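Local coordinates for putative peptide ABC-transport system periplasmic peptide-binding protein (PDB 4OET) that probably serves as the periplasmic solute-binding component of an ABC transporter for peptides, and binds metal ions, at residues Asp391-Arg396 / Glu409-Gly414. Residues are numbered along the deposited sequence; the frame is centred on the assembly and turned at random.
Sequences DFHTFR and EGWNFG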
loop_
_atom_site.group_PDB
_atom_site.type_symbol
_atom_site.label_atom_id
_atom_site.label_comp_id
_atom_site.label_asym_id
_atom_site.label_seq_id
_atom_site.Cartn_x
_atom_site.Cartn_y
_atom_site.Cartn_z
ATOM N N ASP A 391 -9.168 7.664 0.993
ATOM C CA ASP A 391 -9.364 7.926 -0.428
ATOM C C ASP A 391 -8.383 7.163 -1.319
ATOM O O ASP A 391 -8.744 6.741 -2.414
ATOM C CB ASP A 391 -9.245 9.427 -0.710
ATOM C CG ASP A 391 -9.435 9.754 -2.173
ATOM O OD1 ASP A 391 -10.557 9.539 -2.693
ATOM O OD2 ASP A 391 -8.465 10.237 -2.805
ATOM N N PHE A 392 -7.158 6.965 -0.842
ATOM C CA PHE A 392 -6.068 6.527 -1.719
ATOM C C PHE A 392 -6.333 5.245 -2.517
ATOM O O PHE A 392 -6.131 5.227 -3.732
ATOM C CB PHE A 392 -4.782 6.359 -0.904
ATOM C CG PHE A 392 -4.082 7.659 -0.608
ATOM C CD1 PHE A 392 -3.873 8.071 0.699
ATOM C CD2 PHE A 392 -3.660 8.488 -1.643
ATOM C CE1 PHE A 392 -3.236 9.273 0.969
ATOM C CE2 PHE A 392 -3.024 9.692 -1.380
ATOM C CZ PHE A 392 -2.812 10.088 -0.074
ATOM N N HIS A 393 -6.828 4.198 -1.864
ATOM C CA HIS A 393 -7.124 2.961 -2.582
ATOM C C HIS A 393 -8.619 2.662 -2.632
ATOM O O HIS A 393 -9.022 1.489 -2.678
ATOM C CB HIS A 393 -6.394 1.778 -1.941
ATOM C CG HIS A 393 -4.923 1.745 -2.216
ATOM N ND1 HIS A 393 -4.108 0.717 -1.784
ATOM C CD2 HIS A 393 -4.114 2.611 -2.874
ATOM C CE1 HIS A 393 -2.868 0.950 -2.165
ATOM N NE2 HIS A 393 -2.841 2.092 -2.828
ATOM N N THR A 394 -9.447 3.704 -2.627
ATOM C CA THR A 394 -10.886 3.483 -2.777
ATOM C C THR A 394 -11.389 4.081 -4.086
ATOM O O THR A 394 -11.850 3.354 -4.968
ATOM C CB THR A 394 -11.687 4.081 -1.606
ATOM O OG1 THR A 394 -11.264 5.433 -1.360
ATOM C CG2 THR A 394 -11.501 3.232 -0.350
ATOM N N PHE A 395 -11.265 5.399 -4.226
ATOM C CA PHE A 395 -11.770 6.079 -5.413
ATOM C C PHE A 395 -11.168 5.482 -6.676
ATOM O O PHE A 395 -11.887 5.105 -7.597
ATOM C CB PHE A 395 -11.471 7.577 -5.362
ATOM C CG PHE A 395 -11.857 8.313 -6.627
ATOM C CD1 PHE A 395 -13.179 8.662 -6.869
ATOM C CD2 PHE A 395 -10.900 8.641 -7.580
ATOM C CE1 PHE A 395 -13.546 9.331 -8.040
ATOM C CE2 PHE A 395 -11.258 9.312 -8.755
ATOM C CZ PHE A 395 -12.582 9.654 -8.983
ATOM N N ARG A 396 -9.847 5.364 -6.702
ATOM C CA ARG A 396 -9.162 4.904 -7.902
ATOM C C ARG A 396 -9.395 3.420 -8.166
ATOM O O ARG A 396 -9.313 2.962 -9.308
ATOM C CB ARG A 396 -7.672 5.178 -7.779
ATOM C CG ARG A 396 -6.960 5.290 -9.099
ATOM C CD ARG A 396 -5.612 5.944 -8.905
ATOM N NE ARG A 396 -4.750 5.779 -10.071
ATOM C CZ ARG A 396 -3.487 6.183 -10.118
ATOM N NH1 ARG A 396 -2.940 6.760 -9.056
ATOM N NH2 ARG A 396 -2.772 5.998 -11.217
ATOM N N GLU A 409 -5.465 5.470 -16.198
ATOM C CA GLU A 409 -4.849 5.570 -14.888
ATOM C C GLU A 409 -5.746 4.984 -13.818
ATOM O O GLU A 409 -5.411 5.010 -12.638
ATOM C CB GLU A 409 -4.508 7.031 -14.572
ATOM C CG GLU A 409 -3.450 7.622 -15.500
ATOM C CD GLU A 409 -2.023 7.258 -15.096
ATOM O OE1 GLU A 409 -1.826 6.251 -14.378
ATOM O OE2 GLU A 409 -1.091 7.985 -15.507
ATOM N N GLY A 410 -6.891 4.453 -14.238
ATOM C CA GLY A 410 -7.810 3.812 -13.315
ATOM C C GLY A 410 -7.325 2.468 -12.801
ATOM O O GLY A 410 -6.644 1.730 -13.520
ATOM N N TRP A 411 -7.687 2.140 -11.563
ATOM C CA TRP A 411 -7.295 0.865 -10.966
ATOM C C TRP A 411 -8.514 -0.028 -10.734
ATOM O O TRP A 411 -8.453 -1.018 -10.003
ATOM C CB TRP A 411 -6.557 1.097 -9.647
ATOM C CG TRP A 411 -5.228 1.743 -9.831
ATOM C CD1 TRP A 411 -4.547 1.887 -11.002
ATOM C CD2 TRP A 411 -4.424 2.358 -8.816
ATOM N NE1 TRP A 411 -3.365 2.547 -10.780
ATOM C CE2 TRP A 411 -3.265 2.848 -9.446
ATOM C CE3 TRP A 411 -4.570 2.537 -7.434
ATOM C CZ2 TRP A 411 -2.248 3.501 -8.738
ATOM C CZ3 TRP A 411 -3.567 3.191 -6.735
ATOM C CH2 TRP A 411 -2.422 3.664 -7.388
ATOM N N ASN A 412 -9.627 0.343 -11.352
ATOM C CA ASN A 412 -10.839 -0.460 -11.293
ATOM C C ASN A 412 -10.747 -1.527 -12.379
ATOM O O ASN A 412 -11.389 -1.425 -13.421
ATOM C CB ASN A 412 -12.069 0.437 -11.476
ATOM C CG ASN A 412 -13.378 -0.276 -11.201
ATOM O OD1 ASN A 412 -13.458 -1.513 -11.190
ATOM N ND2 ASN A 412 -14.427 0.514 -10.974
ATOM N N PHE A 413 -9.919 -2.540 -12.136
ATOM C CA PHE A 413 -9.576 -3.512 -13.171
ATOM C C PHE A 413 -10.699 -4.510 -13.452
ATOM O O PHE A 413 -10.741 -5.118 -14.523
ATOM C CB PHE A 413 -8.297 -4.261 -12.778
ATOM C CG PHE A 413 -7.114 -3.354 -12.517
ATOM C CD1 PHE A 413 -6.605 -2.544 -13.525
ATOM C CD2 PHE A 413 -6.513 -3.316 -11.266
ATOM C CE1 PHE A 413 -5.512 -1.709 -13.292
ATOM C CE2 PHE A 413 -5.426 -2.487 -11.023
ATOM C CZ PHE A 413 -4.925 -1.679 -12.040
ATOM N N GLY A 414 -11.632 -4.638 -12.512
ATOM C CA GLY A 414 -12.747 -5.555 -12.656
ATOM C C GLY A 414 -13.941 -4.903 -13.317
ATOM O O GLY A 414 -14.978 -5.543 -13.499
HETATM O O HOH W 1 -0.239 6.495 -12.238
#
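The guanidinium of Arg396 lies flat on one face of the Trp411 indole, with the two planes 14° apart. Arg396 CZ comes 3.3 Å from Trp411 CZ2; relative to the centre of the six-membered ring it is off to one side, an off-centre cation-pi contact. Farther back along the chain, Arg396 CD lies over the six-membered ring, 3.8 Å from its centroid, as a CH-pi contact. The extended stem from CG to NE, with CG anti to the backbone N (chi1 -156°), lays the side chain across the indole. In the guanidinium plane, Arg396 NE donates to Glu409 O at 2.8 Å, and NH2 adds a weak bond to the same oxygen. The two bonds at the guanidinium edge help to hold its rotation over the ring. Arg396 NH2 also forms a salt bridge with Glu409 OE1 at 3.3 Å, and a water bridges the same two atoms. The backbones join where Trp411 N donates to Arg396 O at 2.9 Å. His393 CD2 meets the indole edge at Trp411 CZ3, 3.9 Å away, while His393 ND1 is hydrogen-bonded to Gly385 N. Trp384 of strand 379-384 meets the His393 ring edge-to-face and also touches the Trp411 ring. The contact thus joins the start of helix 395-398 to the loop leading to helix 419-428, beside the end of strand 379-384.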